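Local coordinates for PA14 domain-containing protein (Clostridium clariflavum, PDB 6QDI) that probably senses extracellular plant-biomass polysaccharides through tandem calcium-binding PA14 domains, as the sugar-binding part of an RsgI-type membrane anti-sigma factor, at residues T25-W30 against F118-W123; I65-G70 against I81-N86; R72-N77 against K107-N112. One frame throughout, in Å; residues are numbered along the deposited sequence.

How the interactions relate
All three contacts lie in the first of the two PA14 domains, on the same side of the chain's centre, with their centres 10 to 12 Å apart. Interaction 1 closes the longest loop of chain and encloses the other two; interactions 2 and 3 interleave, their segments alternating along the sequence. Interactions 1 and 2 share one antiparallel sheet, where strands 117-125 and 59-68 are neighbours. Interaction 3 belongs to the facing sheet, which strand 78-83 of interaction 2 also joins, so interaction 2 spans the two layers of the sandwich. Interactions 2 and 3 both supply ligands to one calcium ion, and Phe118 of interaction 1 lies beside its ligand Asp68.

Interaction 1: residues T25-W30 against F118-W123; sequences TIDFFW and FVKLEW
Ile26, just ahead of strand 27-31, meets Leu121 of strand 117-125 on the buried side, their CB atoms 4.0 Å apart, beside a backbone hydrogen bond from Leu121 N to Ile26 O (2.9 Å). Further along, Phe28 and Val119 form an antiparallel hydrogen-bonded pair, joined by Phe28 N to Val119 O and Val119 N to Phe28 O. Val119 CG1 sits between its backbone N and carbonyl carbon (chi1 58°), which brings this methyl to 4.1 Å from Trp30 CZ3; the two side chains lie alongside each other. Phe28 CB lies above one face of the same indole, toward its rim.

The other face is looser, with Asp27 and Phe29 exposed and Phe118 and Lys120 partly so. The rings of Phe29 and Phe118 are almost parallel, planes 6° apart, but slid until they barely overlap; the nearer touch is Phe29 CD2 on Phe118 CB at 3.9 Å. Asp27 and the extended Lys120 run side by side without a direct salt bridge: a water lies 2.9 Å from Asp27 OD1 and 2.8 Å from Lys120 NZ, linking opposite charges.

Strand 117-125 is bordered by 27-31 along one edge and by 59-68 along the other, and also pairs with the short strand 131-132. Trp49 of strand 44-53, in the facing sheet, covers Ile26, Val119 and Trp30, making this a piece of the PA14 beta-sandwich core.

Interaction 2: residues I65-G70 against I81-N86; sequences ISRDNG and IDKWDN. With CA (calcium ion), chain D; EDO (1,2-ethanediol), chain C.
Arg67 and Asp85 form an end-on salt bridge with both terminal nitrogens on a single oxygen: NH1 lies 2.9 Å and NH2 3.1 Å from Asp85 OD1, both bonds bent. They reach it from the same face of the carboxylate, NH1 on the syn side and NH2 from well above the plane; guanidinium and carboxylate planes stand 65° apart. NH2 also donates to Asn69 O at 2.9 Å, which lies in the guanidinium plane, though NH2 stands well above the carbonyl plane. Lys83 O lies over one face of the guanidinium. With CG between backbone N and carbonyl carbon (chi1 64°), the arginine crosses Lys83 and Asp85 at about right angles. Gly70 packs against Lys83 O and the Trp84 ring.

At the strand end, Ile65 CG1 packs on Ile81 CD1 at 3.8 Å. At the other, a cis peptide joins Asp68 to Asn69, and both bind a calcium ion, Asp68 OD1 at 2.3 Å and Asn69 OD1 at 2.5 Å. Asn112 OD1 and the backbone O of Thr114 and Asn116 complete the protein ligands; both hydroxyls of an ethanediol, probably from the crystallisation liquor, also bind the metal.

Arg67, whose NE has a second acidic partner in Glu92, thus ties the inverse gamma turn centred on Trp84, which ends in Asp85, to the carbonyl of a calcium ligand. The diol's coordination is consistent with a metal site able to take vicinal hydroxyls of a sugar.

Interaction 3: residues R72-N77 against K107-N112; sequences RLWIDN and KLEYFN. With CA (calcium ion), chain D.
Lys107 opens the contact by laying its side chain alongside Trp74. Its chain bends at chi3 (56°), which carries CE over the face of the six-membered ring, 3.5 Å from the centroid as a CH-pi contact, and places NZ 4.2 Å from the same centroid, only 5° off the normal, as a cation-pi interaction. In the backbone the pair is hydrogen-bonded both ways: Trp74 N meets Lys107 O at 2.8 Å, and Lys107 N donates to Trp74 O.

Leu108, next, turns to the opposite face and pairs with Leu73, the two side chains crossing obliquely with CD1 to CD1 at 4.1 Å. Glu109 returns to the face of Lys107 and Trp74, and exchanges two backbone bonds with Arg72. Its OE1 approaches the edge of the indole, 3.4 Å from Trp74 CH2, and accepts a bond from a water at 2.6 Å that in turn takes one from Arg72 NH1 at 2.7 Å. The water links these opposite charges, and each also has a direct salt bridge elsewhere: Glu109 OE2 with Arg48, Arg72 NE with Asp82. Beyond Tyr110, whose OH bonds to Asp68 O, the strand reaches Asn112, where OD1 binds calcium at 2.4 Å.

Strand 71-75 lies between 78-83 and 104-113, and 44-53 flanks 104-113 on its other edge. Leu73 and Leu108 face inward onto Ile65 of strand 59-68, joining the two sheets of the PA14 sandwich.

Interaction 1: residues T25-W30 against F118-W123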
loop_
_atom_site.group_PDB
_atom_site.type_symbol
_atom_site.label_atom_id
_atom_site.label_comp_id
_atom_site.label_asym_id
_atom_site.label_seq_id
_atom_site.Cartn_x
_atom_site.Cartn_y
_atom_site.Cartn_z
ATOM N N THR A 25 -16.481 -13.933 -0.491
ATOM C CA THR A 25 -17.133 -13.128 0.508
ATOM C C THR A 25 -16.058 -12.283 1.203
ATOM O O THR A 25 -14.860 -12.580 1.066
ATOM C CB THR A 25 -17.816 -14.009 1.589
ATOM O OG1 THR A 25 -16.831 -14.782 2.243
ATOM C CG2 THR A 25 -18.916 -14.906 1.023
ATOM N N ILE A 26 -16.489 -11.254 1.945
ATOM C CA ILE A 26 -15.535 -10.494 2.791
ATOM C C ILE A 26 -15.618 -11.093 4.189
ATOM O O ILE A 26 -16.447 -10.708 5.003
ATOM C CB ILE A 26 -15.816 -8.972 2.778
ATOM C CG1 ILE A 26 -15.843 -8.430 1.344
ATOM C CG2 ILE A 26 -14.721 -8.279 3.590
ATOM C CD1 ILE A 26 -15.834 -6.922 1.174
ATOM N N ASP A 27 -14.734 -12.051 4.447
ATOM C CA ASP A 27 -14.736 -12.815 5.679
ATOM C C ASP A 27 -13.343 -13.353 5.865
ATOM O O ASP A 27 -13.040 -14.441 5.376
ATOM C CB ASP A 27 -15.777 -13.934 5.574
ATOM C CG ASP A 27 -15.892 -14.779 6.815
ATOM O OD1 ASP A 27 -15.405 -14.384 7.902
ATOM O OD2 ASP A 27 -16.515 -15.826 6.646
ATOM N N PHE A 28 -12.479 -12.547 6.471
ATOM C CA PHE A 28 -11.056 -12.849 6.532
ATOM C C PHE A 28 -10.514 -12.718 7.928
ATOM O O PHE A 28 -10.834 -11.772 8.649
ATOM C CB PHE A 28 -10.258 -11.919 5.613
ATOM C CG PHE A 28 -10.464 -12.233 4.178
ATOM C CD1 PHE A 28 -9.830 -13.304 3.622
ATOM C CD2 PHE A 28 -11.295 -11.478 3.372
ATOM C CE1 PHE A 28 -10.006 -13.641 2.294
ATOM C CE2 PHE A 28 -11.483 -11.809 2.024
ATOM C CZ PHE A 28 -10.851 -12.894 1.501
ATOM N N PHE A 29 -9.678 -13.671 8.287
ATOM C CA PHE A 29 -8.949 -13.611 9.508
ATOM C C PHE A 29 -7.524 -14.028 9.180
ATOM O O PHE A 29 -7.306 -15.219 8.839
ATOM C CB PHE A 29 -9.561 -14.526 10.576
ATOM C CG PHE A 29 -8.873 -14.448 11.887
ATOM C CD1 PHE A 29 -7.620 -15.101 12.110
ATOM C CD2 PHE A 29 -9.421 -13.764 12.949
ATOM C CE1 PHE A 29 -6.973 -15.034 13.313
ATOM C CE2 PHE A 29 -8.778 -13.741 14.152
ATOM C CZ PHE A 29 -7.555 -14.353 14.318
ATOM N N TRP A 30 -6.584 -13.085 9.216
ATOM C CA TRP A 30 -5.229 -13.322 8.724
ATOM C C TRP A 30 -4.208 -13.538 9.832
ATOM O O TRP A 30 -3.057 -13.887 9.549
ATOM C CB TRP A 30 -4.815 -12.179 7.796
ATOM C CG TRP A 30 -5.547 -12.168 6.521
ATOM C CD1 TRP A 30 -5.607 -13.172 5.585
ATOM C CD2 TRP A 30 -6.317 -11.097 5.975
ATOM N NE1 TRP A 30 -6.363 -12.799 4.518
ATOM C CE2 TRP A 30 -6.791 -11.514 4.719
ATOM C CE3 TRP A 30 -6.656 -9.825 6.432
ATOM C CZ2 TRP A 30 -7.571 -10.694 3.900
ATOM C CZ3 TRP A 30 -7.448 -9.013 5.604
ATOM C CH2 TRP A 30 -7.885 -9.456 4.381
ATOM N N PHE A 118 -8.032 -8.667 10.529
ATOM C CA PHE A 118 -9.265 -9.354 10.199
ATOM C C PHE A 118 -10.291 -8.338 9.700
ATOM O O PHE A 118 -10.258 -7.171 10.090
ATOM C CB PHE A 118 -9.800 -10.212 11.356
ATOM C CG PHE A 118 -9.992 -9.508 12.669
ATOM C CD1 PHE A 118 -11.090 -8.681 12.886
ATOM C CD2 PHE A 118 -9.140 -9.776 13.728
ATOM C CE1 PHE A 118 -11.299 -8.079 14.127
ATOM C CE2 PHE A 118 -9.368 -9.204 14.979
ATOM C CZ PHE A 118 -10.422 -8.355 15.172
ATOM N N VAL A 119 -11.239 -8.824 8.900
ATOM C CA VAL A 119 -12.328 -8.009 8.432
ATOM C C VAL A 119 -13.454 -8.942 7.994
ATOM O O VAL A 119 -13.241 -9.896 7.224
ATOM C CB VAL A 119 -11.900 -7.028 7.334
ATOM C CG1 VAL A 119 -11.285 -7.671 6.115
ATOM C CG2 VAL A 119 -13.056 -6.134 6.926
ATOM N N LYS A 120 -14.647 -8.670 8.477
ATOM C CA LYS A 120 -15.821 -9.485 8.181
ATOM C C LYS A 120 -17.013 -8.586 7.941
ATOM O O LYS A 120 -17.312 -7.738 8.793
ATOM C CB LYS A 120 -16.126 -10.403 9.397
ATOM C CG LYS A 120 -17.231 -11.403 9.263
ATOM C CD LYS A 120 -17.255 -12.355 10.474
ATOM C CE LYS A 120 -18.563 -13.067 10.751
ATOM N NZ LYS A 120 -18.300 -14.169 11.696
ATOM N N LEU A 121 -17.694 -8.785 6.807
ATOM C CA LEU A 121 -18.896 -8.001 6.424
ATOM C C LEU A 121 -20.150 -8.868 6.491
ATOM O O LEU A 121 -20.267 -9.865 5.752
ATOM C CB LEU A 121 -18.739 -7.461 4.995
ATOM C CG LEU A 121 -19.913 -6.639 4.492
ATOM C CD1 LEU A 121 -20.049 -5.333 5.240
ATOM C CD2 LEU A 121 -19.763 -6.454 2.994
ATOM N N GLU A 122 -21.056 -8.439 7.360
ATOM C CA GLU A 122 -22.369 -9.076 7.523
ATOM C C GLU A 122 -23.449 -8.101 7.146
ATOM O O GLU A 122 -23.247 -6.870 7.093
ATOM C CB GLU A 122 -22.574 -9.535 8.989
ATOM C CG GLU A 122 -21.593 -10.603 9.444
ATOM C CD GLU A 122 -21.703 -10.783 10.924
ATOM O OE1 GLU A 122 -21.010 -10.056 11.649
ATOM O OE2 GLU A 122 -22.588 -11.551 11.373
ATOM N N TRP A 123 -24.657 -8.644 6.950
ATOM C CA TRP A 123 -25.855 -7.825 6.756
ATOM C C TRP A 123 -27.046 -8.444 7.484
ATOM O O TRP A 123 -27.049 -9.614 7.841
ATOM C CB TRP A 123 -26.172 -7.554 5.266
ATOM C CG TRP A 123 -26.527 -8.729 4.400
ATOM C CD1 TRP A 123 -26.636 -10.056 4.761
ATOM C CD2 TRP A 123 -26.890 -8.652 3.034
ATOM N NE1 TRP A 123 -26.979 -10.798 3.665
ATOM C CE2 TRP A 123 -27.148 -9.958 2.589
ATOM C CE3 TRP A 123 -26.963 -7.608 2.129
ATOM C CZ2 TRP A 123 -27.500 -10.233 1.270
ATOM C CZ3 TRP A 123 -27.323 -7.876 0.823
ATOM C CH2 TRP A 123 -27.564 -9.173 0.398
HETATM O O HOH W 1 -19.238 -10.825 2.782
HETATM O O HOH W 2 -16.203 -15.547 10.432
#

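Interaction 2: residues I65-G70 against I81-N86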
loop_
_atom_site.group_PDB
_atom_site.type_symbol
_atom_site.label_atom_id
_atom_site.label_comp_id
_atom_site.label_asym_id
_atom_site.label_seq_id
_atom_site.Cartn_x
_atom_site.Cartn_y
_atom_site.Cartn_z
ATOM N N ILE A 65 -19.610 -4.510 10.411
ATOM C CA ILE A 65 -18.218 -4.780 10.211
ATOM C C ILE A 65 -17.539 -5.110 11.525
ATOM O O ILE A 65 -17.712 -4.418 12.516
ATOM C CB ILE A 65 -17.552 -3.617 9.479
ATOM C CG1 ILE A 65 -18.040 -3.626 8.006
ATOM C CG2 ILE A 65 -16.041 -3.782 9.462
ATOM C CD1 ILE A 65 -17.466 -2.673 7.007
ATOM N N SER A 66 -16.750 -6.185 11.494
ATOM C CA SER A 66 -15.728 -6.496 12.503
ATOM C C SER A 66 -14.391 -6.216 11.844
ATOM O O SER A 66 -14.174 -6.679 10.713
ATOM C CB SER A 66 -15.837 -7.978 12.902
ATOM O OG SER A 66 -17.139 -8.321 13.318
ATOM N N ARG A 67 -13.509 -5.462 12.514
ATOM C CA ARG A 67 -12.317 -4.968 11.839
ATOM C C ARG A 67 -11.123 -4.896 12.783
ATOM O O ARG A 67 -11.225 -4.459 13.938
ATOM C CB ARG A 67 -12.557 -3.570 11.259
ATOM C CG ARG A 67 -12.834 -2.497 12.321
ATOM C CD ARG A 67 -13.161 -1.139 11.795
ATOM N NE ARG A 67 -13.318 -0.174 12.861
ATOM C CZ ARG A 67 -12.359 0.553 13.395
ATOM N NH1 ARG A 67 -12.669 1.439 14.331
ATOM N NH2 ARG A 67 -11.095 0.432 12.981
ATOM N N ASP A 68 -9.966 -5.181 12.195
ATOM C CA ASP A 68 -8.665 -4.888 12.820
ATOM C C ASP A 68 -7.760 -4.706 11.614
ATOM O O ASP A 68 -7.412 -5.712 11.010
ATOM C CB ASP A 68 -8.253 -6.011 13.739
ATOM C CG ASP A 68 -6.907 -5.805 14.333
ATOM O OD1 ASP A 68 -6.163 -4.901 13.866
ATOM O OD2 ASP A 68 -6.542 -6.577 15.283
ATOM N N ASN A 69 -7.419 -3.491 11.147
ATOM C CA ASN A 69 -7.689 -2.209 11.760
ATOM C C ASN A 69 -8.786 -1.416 11.036
ATOM O O ASN A 69 -9.966 -1.653 11.311
ATOM C CB ASN A 69 -6.379 -1.404 11.878
ATOM C CG ASN A 69 -5.442 -2.036 12.879
ATOM O OD1 ASN A 69 -4.513 -2.766 12.508
ATOM N ND2 ASN A 69 -5.763 -1.863 14.158
ATOM N N GLY A 70 -8.452 -0.499 10.152
ATOM C CA GLY A 70 -9.451 0.446 9.658
ATOM C C GLY A 70 -10.310 -0.089 8.530
ATOM O O GLY A 70 -9.877 -0.923 7.738
ATOM N N ILE A 81 -20.078 3.346 6.714
ATOM C CA ILE A 81 -19.212 3.052 7.839
ATOM C C ILE A 81 -17.871 3.732 7.554
ATOM O O ILE A 81 -17.209 3.385 6.581
ATOM C CB ILE A 81 -19.015 1.531 8.087
ATOM C CG1 ILE A 81 -20.344 0.865 8.424
ATOM C CG2 ILE A 81 -18.009 1.311 9.208
ATOM C CD1 ILE A 81 -20.294 -0.648 8.532
ATOM N N ASP A 82 -17.536 4.709 8.375
ATOM C CA ASP A 82 -16.311 5.502 8.173
ATOM C C ASP A 82 -15.452 5.358 9.413
ATOM O O ASP A 82 -15.585 6.122 10.373
ATOM C CB ASP A 82 -16.680 6.962 7.921
ATOM C CG ASP A 82 -15.479 7.829 7.572
ATOM O OD1 ASP A 82 -14.347 7.279 7.474
ATOM O OD2 ASP A 82 -15.652 9.054 7.385
ATOM N N LYS A 83 -14.602 4.332 9.407
ATOM C CA LYS A 83 -13.864 3.910 10.605
ATOM C C LYS A 83 -12.416 3.588 10.257
ATOM O O LYS A 83 -11.906 2.503 10.524
ATOM C CB LYS A 83 -14.579 2.739 11.299
ATOM C CG LYS A 83 -15.960 3.108 11.861
ATOM C CD LYS A 83 -15.860 4.013 13.084
ATOM C CE LYS A 83 -17.241 4.474 13.446
ATOM N NZ LYS A 83 -17.256 5.393 14.568
ATOM N N TRP A 84 -11.747 4.582 9.684
ATOM C CA TRP A 84 -10.386 4.432 9.146
ATOM C C TRP A 84 -9.395 4.788 10.238
ATOM O O TRP A 84 -8.767 5.829 10.223
ATOM C CB TRP A 84 -10.229 5.297 7.925
ATOM C CG TRP A 84 -9.055 4.990 7.066
ATOM C CD1 TRP A 84 -7.943 5.769 6.890
ATOM C CD2 TRP A 84 -8.883 3.848 6.221
ATOM N NE1 TRP A 84 -7.109 5.182 5.978
ATOM C CE2 TRP A 84 -7.650 3.996 5.555
ATOM C CE3 TRP A 84 -9.657 2.716 5.952
ATOM C CZ2 TRP A 84 -7.193 3.076 4.602
ATOM C CZ3 TRP A 84 -9.202 1.788 5.040
ATOM C CH2 TRP A 84 -7.967 1.967 4.358
ATOM N N ASP A 85 -9.272 3.899 11.214
ATOM C CA ASP A 85 -8.467 4.195 12.398
ATOM C C ASP A 85 -7.841 2.918 12.939
ATOM O O ASP A 85 -8.118 1.813 12.453
ATOM C CB ASP A 85 -9.261 4.995 13.442
ATOM C CG ASP A 85 -10.423 4.213 13.982
ATOM O OD1 ASP A 85 -10.237 3.046 14.393
ATOM O OD2 ASP A 85 -11.543 4.779 14.002
ATOM N N ASN A 86 -6.961 3.114 13.939
ATOM C CA ASN A 86 -6.181 1.998 14.488
ATOM C C ASN A 86 -6.816 1.234 15.579
ATOM O O ASN A 86 -6.187 0.331 16.130
ATOM C CB ASN A 86 -4.820 2.518 14.913
ATOM C CG ASN A 86 -3.997 2.884 13.712
ATOM O OD1 ASN A 86 -3.637 2.019 12.969
ATOM N ND2 ASN A 86 -3.788 4.151 13.465
HETATM CA CA CA D . -3.874 -4.930 13.467
HETATM C C1 EDO C . -3.941 -5.047 16.791
HETATM O O1 EDO C . -3.982 -5.994 15.702
HETATM C C2 EDO C . -2.962 -3.911 16.438
HETATM O O2 EDO C . -3.486 -3.314 15.283
#

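Interaction 3: residues R72-N77 against K107-N112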
loop_
_atom_site.group_PDB
_atom_site.type_symbol
_atom_site.label_atom_id
_atom_site.label_comp_id
_atom_site.label_asym_id
_atom_site.label_seq_id
_atom_site.Cartn_x
_atom_site.Cartn_y
_atom_site.Cartn_z
ATOM N N ARG A 72 -13.485 1.489 5.631
ATOM C CA ARG A 72 -14.514 2.366 5.082
ATOM C C ARG A 72 -15.392 1.509 4.190
ATOM O O ARG A 72 -14.899 0.767 3.362
ATOM C CB ARG A 72 -13.925 3.539 4.279
ATOM C CG ARG A 72 -13.238 4.589 5.158
ATOM C CD ARG A 72 -13.014 5.911 4.493
ATOM N NE ARG A 72 -12.459 6.937 5.403
ATOM C CZ ARG A 72 -11.205 7.405 5.379
ATOM N NH1 ARG A 72 -10.284 6.877 4.517
ATOM N NH2 ARG A 72 -10.849 8.374 6.242
ATOM N N LEU A 73 -16.723 1.673 4.331
ATOM C CA LEU A 73 -17.706 0.947 3.519
ATOM C C LEU A 73 -18.654 1.902 2.835
ATOM O O LEU A 73 -19.311 2.671 3.524
ATOM C CB LEU A 73 -18.514 -0.021 4.345
ATOM C CG LEU A 73 -19.645 -0.784 3.605
ATOM C CD1 LEU A 73 -19.098 -1.753 2.592
ATOM C CD2 LEU A 73 -20.528 -1.511 4.599
ATOM N N TRP A 74 -18.702 1.816 1.513
ATOM C CA TRP A 74 -19.666 2.552 0.702
ATOM C C TRP A 74 -20.636 1.548 0.096
ATOM O O TRP A 74 -20.226 0.563 -0.528
ATOM C CB TRP A 74 -19.006 3.325 -0.461
ATOM C CG TRP A 74 -18.071 4.444 -0.189
ATOM C CD1 TRP A 74 -18.341 5.774 -0.331
ATOM C CD2 TRP A 74 -16.690 4.377 0.181
ATOM N NE1 TRP A 74 -17.241 6.520 -0.081
ATOM C CE2 TRP A 74 -16.218 5.704 0.273
ATOM C CE3 TRP A 74 -15.812 3.328 0.479
ATOM C CZ2 TRP A 74 -14.895 6.002 0.576
ATOM C CZ3 TRP A 74 -14.486 3.631 0.803
ATOM C CH2 TRP A 74 -14.045 4.954 0.830
ATOM N N ILE A 75 -21.939 1.835 0.229
ATOM C CA ILE A 75 -22.991 1.073 -0.445
ATOM C C ILE A 75 -23.773 2.101 -1.253
ATOM O O ILE A 75 -24.134 3.132 -0.720
ATOM C CB ILE A 75 -23.942 0.357 0.549
ATOM C CG1 ILE A 75 -23.201 -0.643 1.454
ATOM C CG2 ILE A 75 -25.082 -0.307 -0.221
ATOM C CD1 ILE A 75 -22.676 -1.855 0.734
ATOM N N ASP A 76 -24.009 1.830 -2.527
ATOM C CA ASP A 76 -24.711 2.764 -3.401
ATOM C C ASP A 76 -24.033 4.128 -3.409
ATOM O O ASP A 76 -24.683 5.186 -3.453
ATOM C CB ASP A 76 -26.180 2.911 -2.985
ATOM C CG ASP A 76 -27.022 3.664 -4.019
ATOM O OD1 ASP A 76 -26.748 3.518 -5.227
ATOM O OD2 ASP A 76 -27.940 4.371 -3.612
ATOM N N ASN A 77 -22.710 4.118 -3.320
ATOM C CA ASN A 77 -21.888 5.314 -3.303
ATOM C C ASN A 77 -22.112 6.211 -2.093
ATOM O O ASN A 77 -21.642 7.367 -2.067
ATOM C CB ASN A 77 -21.968 6.049 -4.638
ATOM C CG ASN A 77 -21.617 5.119 -5.788
ATOM O OD1 ASN A 77 -20.493 4.680 -5.909
ATOM N ND2 ASN A 77 -22.626 4.750 -6.601
ATOM N N LYS A 107 -18.055 -0.674 -2.263
ATOM C CA LYS A 107 -16.608 -0.489 -2.119
ATOM C C LYS A 107 -16.270 -0.619 -0.661
ATOM O O LYS A 107 -16.923 0.036 0.183
ATOM C CB LYS A 107 -16.186 0.882 -2.665
ATOM C CG LYS A 107 -14.702 1.154 -2.475
ATOM C CD LYS A 107 -14.211 2.412 -3.186
ATOM C CE LYS A 107 -14.932 3.672 -2.818
ATOM N NZ LYS A 107 -14.351 4.851 -3.518
ATOM N N LEU A 108 -15.295 -1.441 -0.322
ATOM C CA LEU A 108 -14.876 -1.614 1.054
ATOM C C LEU A 108 -13.354 -1.492 1.046
ATOM O O LEU A 108 -12.678 -2.271 0.381
ATOM C CB LEU A 108 -15.323 -2.958 1.607
ATOM C CG LEU A 108 -15.227 -3.143 3.147
ATOM C CD1 LEU A 108 -16.082 -4.314 3.596
ATOM C CD2 LEU A 108 -13.844 -3.360 3.692
ATOM N N GLU A 109 -12.845 -0.518 1.805
ATOM C CA GLU A 109 -11.417 -0.330 1.983
ATOM C C GLU A 109 -11.027 -0.742 3.408
ATOM O O GLU A 109 -11.788 -0.511 4.350
ATOM C CB GLU A 109 -11.049 1.122 1.704
ATOM C CG GLU A 109 -11.161 1.462 0.238
ATOM C CD GLU A 109 -10.994 2.916 -0.136
ATOM O OE1 GLU A 109 -10.823 3.769 0.753
ATOM O OE2 GLU A 109 -10.955 3.180 -1.357
ATOM N N TYR A 110 -9.847 -1.334 3.534
ATOM C CA TYR A 110 -9.423 -1.956 4.783
ATOM C C TYR A 110 -7.911 -1.792 4.945
ATOM O O TYR A 110 -7.177 -1.868 3.945
ATOM C CB TYR A 110 -9.777 -3.473 4.698
ATOM C CG TYR A 110 -9.010 -4.293 5.704
ATOM C CD1 TYR A 110 -9.404 -4.379 7.028
ATOM C CD2 TYR A 110 -7.803 -4.886 5.352
ATOM C CE1 TYR A 110 -8.629 -5.044 7.963
ATOM C CE2 TYR A 110 -6.989 -5.508 6.283
ATOM C CZ TYR A 110 -7.404 -5.574 7.600
ATOM O OH TYR A 110 -6.598 -6.204 8.509
ATOM N N PHE A 111 -7.436 -1.673 6.190
ATOM C CA PHE A 111 -6.011 -1.790 6.447
ATOM C C PHE A 111 -5.682 -2.526 7.706
ATOM O O PHE A 111 -6.433 -2.468 8.691
ATOM C CB PHE A 111 -5.276 -0.418 6.403
ATOM C CG PHE A 111 -5.498 0.493 7.597
ATOM C CD1 PHE A 111 -4.673 0.421 8.717
ATOM C CD2 PHE A 111 -6.495 1.448 7.593
ATOM C CE1 PHE A 111 -4.838 1.272 9.786
ATOM C CE2 PHE A 111 -6.647 2.318 8.663
ATOM C CZ PHE A 111 -5.841 2.241 9.766
ATOM N N ASN A 112 -4.502 -3.144 7.709
ATOM C CA ASN A 112 -3.849 -3.665 8.905
ATOM C C ASN A 112 -2.604 -2.857 9.162
ATOM O O ASN A 112 -1.752 -2.738 8.279
ATOM C CB ASN A 112 -3.511 -5.134 8.806
ATOM C CG ASN A 112 -3.092 -5.697 10.148
ATOM O OD1 ASN A 112 -3.450 -5.123 11.165
ATOM N ND2 ASN A 112 -2.348 -6.811 10.178
HETATM CA CA CA D . -3.874 -4.930 13.467
HETATM O O HOH W 3 -10.049 4.519 3.138
#